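Local coordinates for protein beta-2-microglobulin (Ctenopharyngodon idella, PDB 5H5Z) that serves as the light chain of a bony fish MHC class I molecule, pairing with the heavy chain that probably presents peptides to T cells, at residues B[55-58]-B[62-65]; B[80-85]-B[89-94]. The protein carries 1 engineered substitution. One frame throughout, in Å; residues are numbered along the deposited sequence.

Interaction 1. Residues B[55-58]-B[62-65]; sequences LAFE and QFHL
Ala56 O is gripped from the strand beside it: His64 N donates a hydrogen bond to it at 3.1 Å, nearly straight at 165°, and Phe63 CA adds a CA-H...O contact. The Phe63 ring brings its edge to Ala56 O, close to the ring plane, with CD1 at 3.5 Å. Two residues on, Glu58 N gives a hydrogen bond to Gln62 O, a carbonyl that Phe57 CB also approaches at 3.2 Å. Phe57 and Phe63 form a non-hydrogen-bonded antiparallel pair, and their side chains run alongside each other. Phe57 turns an edge toward the face of Phe63 in an offset edge-to-face stack, centroids 5.6 Å apart and planes at 82°. The two segments belong to an antiparallel hairpin at the edge of one sheet of the C1-set immunoglobulin sandwich, and the MHC class I heavy chain packs on it: its Gln93 touches both phenylalanines, its Phe18 touches Leu55 and its Val8 touches Ala56. With CG of Leu55 trans to the backbone N, CD1 reaches between Phe63 CD1, 3.8 Å off, and Leu65 CD2. Beyond the hairpin, Leu65 also meets Ile36 and Ile38 of the other sheet. On the opposite face from the phenylalanines, with Ala56, His64 holds its CG between the backbone N and carbonyl carbon (chi1 64°), which swings the ring back over the neighbouring strand. There His64 CD2 touches Glu58 CG at 3.8 Å, and His64 NE2 lies 4.1 Å from Ala56 CB. A water lies 2.9 Å from Glu58 OE1, to which it probably donates, and makes at most a weak bond to Phe63 O.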
ATOM      1  N   LEU B  55       0.409  -0.120  -9.664  1.00 26.25           N
ATOM      2  CA  LEU B  55       0.362   1.253  -9.172  1.00 27.12           C
ATOM      3  C   LEU B  55      -0.904   1.541  -8.368  1.00 23.65           C
ATOM      4  O   LEU B  55      -2.019   1.420  -8.870  1.00 26.20           O
ATOM      5  CB  LEU B  55       0.504   2.242 -10.335  1.00 28.97           C
ATOM      6  CG  LEU B  55       0.715   3.721  -9.999  1.00 30.34           C
ATOM      7  CD1 LEU B  55       2.104   3.984  -9.425  1.00 32.09           C
ATOM      8  CD2 LEU B  55       0.468   4.553 -11.246  1.00 32.70           C
ATOM      9  N   ALA B  56      -0.708   1.914  -7.108  1.00 25.76           N
ATOM     10  CA  ALA B  56      -1.807   2.321  -6.242  1.00 25.75           C
ATOM     11  C   ALA B  56      -1.371   3.488  -5.355  1.00 26.19           C
ATOM     12  O   ALA B  56      -0.195   3.875  -5.345  1.00 27.70           O
ATOM     13  CB  ALA B  56      -2.304   1.144  -5.409  1.00 23.77           C
ATOM     14  N   PHE B  57      -2.329   4.059  -4.635  1.00 23.16           N
ATOM     15  CA  PHE B  57      -2.071   5.199  -3.768  1.00 22.31           C
ATOM     16  C   PHE B  57      -2.961   5.136  -2.541  1.00 24.79           C
ATOM     17  O   PHE B  57      -3.987   4.437  -2.532  1.00 26.86           O
ATOM     18  CB  PHE B  57      -2.239   6.533  -4.524  1.00 22.24           C
ATOM     19  CG  PHE B  57      -3.578   6.703  -5.192  1.00 21.05           C
ATOM     20  CD1 PHE B  57      -4.653   7.242  -4.496  1.00 22.53           C
ATOM     21  CD2 PHE B  57      -3.754   6.357  -6.532  1.00 22.50           C
ATOM     22  CE1 PHE B  57      -5.892   7.403  -5.110  1.00 21.82           C
ATOM     23  CE2 PHE B  57      -4.985   6.524  -7.155  1.00 21.32           C
ATOM     24  CZ  PHE B  57      -6.054   7.051  -6.445  1.00 22.20           C
ATOM     25  N   GLU B  58      -2.549   5.850  -1.501  1.00 28.82           N
ATOM     26  CA  GLU B  58      -3.262   5.866  -0.234  1.00 33.64           C
ATOM     27  C   GLU B  58      -4.098   7.130  -0.117  1.00 33.07           C
ATOM     28  O   GLU B  58      -4.085   7.976  -1.017  1.00 30.96           O
ATOM     29  CB  GLU B  58      -2.259   5.794   0.923  1.00 38.47           C
ATOM     30  CG  GLU B  58      -1.548   4.454   1.042  1.00 46.59           C
ATOM     31  CD  GLU B  58      -0.449   4.462   2.084  1.00 50.86           C
ATOM     32  OE1 GLU B  58       0.498   5.269   1.959  1.00 53.83           O
ATOM     33  OE2 GLU B  58      -0.528   3.650   3.028  1.00 60.33           O
ATOM     34  N   GLN B  62      -0.755  10.101  -2.362  1.00 25.68           N
ATOM     35  CA  GLN B  62       0.621   9.737  -2.695  1.00 24.46           C
ATOM     36  C   GLN B  62       0.717   8.250  -3.036  1.00 25.45           C
ATOM     37  O   GLN B  62       0.028   7.416  -2.438  1.00 26.62           O
ATOM     38  CB  GLN B  62       1.575  10.116  -1.558  1.00 25.47           C
ATOM     39  CG  GLN B  62       1.555  11.605  -1.223  1.00 29.89           C
ATOM     40  CD  GLN B  62       2.506  11.997  -0.103  1.00 34.77           C
ATOM     41  OE1 GLN B  62       2.932  13.148  -0.018  1.00 36.33           O
ATOM     42  NE2 GLN B  62       2.833  11.049   0.767  1.00 29.94           N
ATOM     43  N   PHE B  63       1.572   7.937  -4.005  1.00 23.84           N
ATOM     44  CA  PHE B  63       1.688   6.590  -4.559  1.00 22.13           C
ATOM     45  C   PHE B  63       2.633   5.705  -3.749  1.00 22.30           C
ATOM     46  O   PHE B  63       3.527   6.197  -3.061  1.00 24.26           O
ATOM     47  CB  PHE B  63       2.182   6.671  -6.007  1.00 22.71           C
ATOM     48  CG  PHE B  63       1.233   7.366  -6.934  1.00 23.66           C
ATOM     49  CD1 PHE B  63       0.168   6.673  -7.491  1.00 23.18           C
ATOM     50  CD2 PHE B  63       1.402   8.714  -7.259  1.00 25.20           C
ATOM     51  CE1 PHE B  63      -0.717   7.307  -8.355  1.00 23.94           C
ATOM     52  CE2 PHE B  63       0.518   9.355  -8.118  1.00 26.66           C
ATOM     53  CZ  PHE B  63      -0.543   8.648  -8.668  1.00 26.42           C
ATOM     54  N   HIS B  64       2.430   4.395  -3.835  1.00 24.14           N
ATOM     55  CA  HIS B  64       3.348   3.439  -3.227  1.00 22.40           C
ATOM     56  C   HIS B  64       3.515   2.224  -4.129  1.00 23.49           C
ATOM     57  O   HIS B  64       2.578   1.819  -4.831  1.00 23.27           O
ATOM     58  CB  HIS B  64       2.905   3.039  -1.813  1.00 26.48           C
ATOM     59  CG  HIS B  64       1.593   2.313  -1.765  1.00 29.51           C
ATOM     60  ND1 HIS B  64       1.504   0.946  -1.613  1.00 35.69           N
ATOM     61  CD2 HIS B  64       0.320   2.766  -1.844  1.00 29.20           C
ATOM     62  CE1 HIS B  64       0.232   0.589  -1.602  1.00 36.03           C
ATOM     63  NE2 HIS B  64      -0.507   1.675  -1.741  1.00 27.75           N
ATOM     64  N   LEU B  65       4.727   1.679  -4.139  1.00 21.81           N
ATOM     65  CA  LEU B  65       5.037   0.465  -4.880  1.00 22.67           C
ATOM     66  C   LEU B  65       5.947  -0.423  -4.057  1.00 23.24           C
ATOM     67  O   LEU B  65       6.736   0.059  -3.246  1.00 25.64           O
ATOM     68  CB  LEU B  65       5.740   0.791  -6.199  1.00 23.89           C
ATOM     69  CG  LEU B  65       4.956   1.506  -7.297  1.00 23.18           C
ATOM     70  CD1 LEU B  65       5.916   2.061  -8.331  1.00 25.68           C
ATOM     71  CD2 LEU B  65       3.934   0.579  -7.956  1.00 23.84           C
TER
HETATM   72  O   HOH W   1       2.098   6.388  -0.193  1.00 31.88           O

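Interaction 2. Residues B[80-85]-B[89-94]; sequences SCRVKH and NKTIVW
Strands 80-85 and 89-93 run antiparallel at 165°, and two hydrogen-bonded pairs, Cys81 with Ile92 and Val83 with Lys90, each exchange two backbone hydrogen bonds, the shortest being Val83 N to Lys90 O at 2.7 Å. This is a beta hairpin of the immunoglobulin C1-set fold; Cys81 carries the disulfide to Cys26, which ties the two sheets together. Cys81 and Val83 turn to the interior, where Val83 also meets Ile8 and Val28. On the opposite face Arg82 and Thr91 extend together from neighbouring strands, with Arg82 CG 3.6 Å from Thr91 OG1. The chain of Arg82 starts with CG trans to the backbone N (chi1 178°), which carries its CG and CD along Asn89 OD1, both 3.5 Å away; the guanidinium and amide planes stand 76° apart. A serine in place of Arg82 would probably leave Asn89 OD1 and Thr91 OG1 without the methylene chain that packs against them, opening a gap on this face. Lys84, extended beyond CG, flanks Asn89 too, its CE 3.9 Å from Asn89 ND2. Farther along, Thr91 CG2 rests 3.7 Å from Ser80 OG.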
ATOM      1  N   SER B  80      20.952  -3.835  -2.668  1.00 24.39           N
ATOM      2  CA  SER B  80      20.487  -2.455  -2.629  1.00 24.77           C
ATOM      3  C   SER B  80      19.268  -2.243  -3.517  1.00 23.54           C
ATOM      4  O   SER B  80      18.922  -3.096  -4.349  1.00 25.38           O
ATOM      5  CB  SER B  80      21.618  -1.479  -2.999  1.00 25.47           C
ATOM      6  OG  SER B  80      22.098  -1.704  -4.312  1.00 29.27           O
ATOM      7  N   CYS B  81      18.602  -1.113  -3.313  1.00 23.93           N
ATOM      8  CA  CYS B  81      17.463  -0.730  -4.127  1.00 23.49           C
ATOM      9  C   CYS B  81      17.759   0.643  -4.709  1.00 25.28           C
ATOM     10  O   CYS B  81      18.049   1.590  -3.966  1.00 26.07           O
ATOM     11  CB  CYS B  81      16.187  -0.710  -3.280  1.00 23.51           C
ATOM     12  SG  CYS B  81      14.691  -0.178  -4.142  1.00 27.04           S
ATOM     13  N   ARG B  82      17.717   0.731  -6.037  1.00 24.83           N
ATOM     14  CA  ARG B  82      17.950   1.985  -6.743  1.00 25.61           C
ATOM     15  C   ARG B  82      16.645   2.537  -7.286  1.00 24.51           C
ATOM     16  O   ARG B  82      15.947   1.880  -8.067  1.00 26.67           O
ATOM     17  CB  ARG B  82      18.971   1.813  -7.871  1.00 27.63           C
ATOM     18  CG  ARG B  82      19.217   3.084  -8.681  1.00 27.62           C
ATOM     19  CD  ARG B  82      20.479   2.989  -9.519  1.00 30.54           C
ATOM     20  NE  ARG B  82      20.414   1.916 -10.507  1.00 32.91           N
ATOM     21  CZ  ARG B  82      21.456   1.183 -10.896  1.00 35.64           C
ATOM     22  NH1 ARG B  82      22.662   1.386 -10.374  1.00 37.47           N
ATOM     23  NH2 ARG B  82      21.290   0.232 -11.806  1.00 39.39           N
ATOM     24  N   VAL B  83      16.321   3.751  -6.856  1.00 23.75           N
ATOM     25  CA  VAL B  83      15.070   4.400  -7.230  1.00 22.06           C
ATOM     26  C   VAL B  83      15.344   5.683  -8.017  1.00 24.51           C
ATOM     27  O   VAL B  83      16.132   6.533  -7.587  1.00 25.94           O
ATOM     28  CB  VAL B  83      14.207   4.706  -5.987  1.00 20.07           C
ATOM     29  CG1 VAL B  83      12.890   5.358  -6.382  1.00 21.49           C
ATOM     30  CG2 VAL B  83      13.948   3.438  -5.178  1.00 21.87           C
ATOM     31  N   LYS B  84      14.697   5.803  -9.175  1.00 24.11           N
ATOM     32  CA  LYS B  84      14.809   6.988 -10.018  1.00 25.07           C
ATOM     33  C   LYS B  84      13.446   7.655 -10.201  1.00 26.34           C
ATOM     34  O   LYS B  84      12.567   7.130 -10.893  1.00 27.41           O
ATOM     35  CB  LYS B  84      15.446   6.640 -11.370  1.00 29.56           C
ATOM     36  CG  LYS B  84      16.854   6.073 -11.250  1.00 28.86           C
ATOM     37  CD  LYS B  84      17.441   5.690 -12.596  1.00 37.89           C
ATOM     38  CE  LYS B  84      18.785   5.000 -12.411  1.00 39.66           C
ATOM     39  NZ  LYS B  84      19.462   4.749 -13.713  1.00 46.70           N
ATOM     40  N   HIS B  85      13.285   8.810  -9.559  1.00 26.75           N
ATOM     41  CA  HIS B  85      12.045   9.583  -9.600  1.00 28.00           C
ATOM     42  C   HIS B  85      12.366  10.987 -10.091  1.00 31.07           C
ATOM     43  O   HIS B  85      13.292  11.625  -9.583  1.00 29.53           O
ATOM     44  CB  HIS B  85      11.415   9.635  -8.208  1.00 26.21           C
ATOM     45  CG  HIS B  85      10.062  10.276  -8.168  1.00 27.66           C
ATOM     46  ND1 HIS B  85       9.793  11.399  -7.418  1.00 26.99           N
ATOM     47  CD2 HIS B  85       8.897   9.939  -8.772  1.00 26.58           C
ATOM     48  CE1 HIS B  85       8.524  11.732  -7.563  1.00 26.82           C
ATOM     49  NE2 HIS B  85       7.957  10.862  -8.380  1.00 27.45           N
ATOM     50  N   ASN B  89      18.211  10.208  -8.356  1.00 31.75           N
ATOM     51  CA  ASN B  89      18.729   8.848  -8.455  1.00 31.34           C
ATOM     52  C   ASN B  89      19.273   8.429  -7.100  1.00 32.04           C
ATOM     53  O   ASN B  89      20.360   8.836  -6.721  1.00 35.35           O
ATOM     54  CB  ASN B  89      19.815   8.776  -9.544  1.00 35.15           C
ATOM     55  CG  ASN B  89      20.428   7.386  -9.695  1.00 36.50           C
ATOM     56  OD1 ASN B  89      20.024   6.427  -9.039  1.00 36.88           O
ATOM     57  ND2 ASN B  89      21.416   7.280 -10.577  1.00 36.76           N
ATOM     58  N   LYS B  90      18.505   7.628  -6.368  1.00 29.04           N
ATOM     59  CA  LYS B  90      18.916   7.208  -5.029  1.00 31.23           C
ATOM     60  C   LYS B  90      19.158   5.705  -4.957  1.00 30.64           C
ATOM     61  O   LYS B  90      18.457   4.928  -5.601  1.00 30.13           O
ATOM     62  CB  LYS B  90      17.884   7.635  -3.980  1.00 34.99           C
ATOM     63  CG  LYS B  90      17.528   9.114  -4.023  1.00 44.03           C
ATOM     64  CD  LYS B  90      17.185   9.649  -2.641  1.00 52.96           C
ATOM     65  CE  LYS B  90      16.684  11.087  -2.696  1.00 62.58           C
ATOM     66  NZ  LYS B  90      17.570  12.024  -3.446  1.00 66.75           N
ATOM     67  N   THR B  91      20.163   5.313  -4.180  1.00 29.53           N
ATOM     68  CA  THR B  91      20.445   3.903  -3.931  1.00 27.06           C
ATOM     69  C   THR B  91      20.521   3.672  -2.430  1.00 27.49           C
ATOM     70  O   THR B  91      21.307   4.315  -1.740  1.00 29.99           O
ATOM     71  CB  THR B  91      21.757   3.459  -4.612  1.00 27.55           C
ATOM     72  OG1 THR B  91      21.628   3.612  -6.027  1.00 30.88           O
ATOM     73  CG2 THR B  91      22.079   1.994  -4.299  1.00 29.71           C
ATOM     74  N   ILE B  92      19.690   2.761  -1.934  1.00 26.85           N
ATOM     75  CA  ILE B  92      19.669   2.425  -0.511  1.00 24.99           C
ATOM     76  C   ILE B  92      20.155   0.989  -0.330  1.00 25.27           C
ATOM     77  O   ILE B  92      19.574   0.059  -0.887  1.00 25.95           O
ATOM     78  CB  ILE B  92      18.254   2.620   0.092  1.00 24.13           C
ATOM     79  CG1 ILE B  92      17.701   4.018  -0.229  1.00 26.85           C
ATOM     80  CG2 ILE B  92      18.241   2.354   1.594  1.00 26.62           C
ATOM     81  CD1 ILE B  92      18.450   5.173   0.407  1.00 30.45           C
ATOM     82  N   VAL B  93      21.231   0.825   0.437  1.00 24.33           N
ATOM     83  CA  VAL B  93      21.811  -0.487   0.720  1.00 27.45           C
ATOM     84  C   VAL B  93      20.995  -1.201   1.798  1.00 26.39           C
ATOM     85  O   VAL B  93      20.617  -0.600   2.806  1.00 28.22           O
ATOM     86  CB  VAL B  93      23.293  -0.361   1.158  1.00 29.01           C
ATOM     87  CG1 VAL B  93      23.859  -1.700   1.624  1.00 30.72           C
ATOM     88  CG2 VAL B  93      24.138   0.206   0.026  1.00 33.15           C
ATOM     89  N   TRP B  94      20.725  -2.484   1.575  1.00 26.71           N
ATOM     90  CA  TRP B  94      20.029  -3.320   2.550  1.00 26.64           C
ATOM     91  C   TRP B  94      20.863  -3.560   3.809  1.00 24.07           C
ATOM     92  O   TRP B  94      22.002  -4.008   3.728  1.00 31.56           O
ATOM     93  CB  TRP B  94      19.654  -4.655   1.920  1.00 23.35           C
ATOM     94  CG  TRP B  94      19.072  -5.624   2.890  1.00 24.96           C
ATOM     95  CD1 TRP B  94      17.894  -5.500   3.567  1.00 26.39           C
ATOM     96  CD2 TRP B  94      19.641  -6.872   3.292  1.00 24.84           C
ATOM     97  NE1 TRP B  94      17.694  -6.595   4.372  1.00 24.41           N
ATOM     98  CE2 TRP B  94      18.748  -7.456   4.220  1.00 26.12           C
ATOM     99  CE3 TRP B  94      20.818  -7.557   2.958  1.00 26.41           C
ATOM    100  CZ2 TRP B  94      18.995  -8.695   4.823  1.00 23.92           C
ATOM    101  CZ3 TRP B  94      21.064  -8.787   3.557  1.00 25.07           C
ATOM    102  CH2 TRP B  94      20.154  -9.344   4.476  1.00 27.27           C
TER

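How the interactions relate
The two hairpins lie in different sheets of the same immunoglobulin sandwich, their centres 18 Å apart and their nearest atoms about 7 Å apart, without touching. Interaction 1 comes first along the chain and closes before interaction 2 opens; strand 63-71 is followed directly by strand 79-85. Each pairs the outermost strand, within this chain, of its four-stranded sheet, 51-57 or 88-93, with an inner neighbour. The disulfide of interaction 2 reaches strand 22-31, the neighbour of strand 63-71. Their surroundings differ: the MHC class I heavy chain packs on 55-58/62-65, whereas no other protein chain of the assembly touches 80-85/89-94. Interaction 1 thus contributes to the subunit interface, and interaction 2 to the domain's own framework.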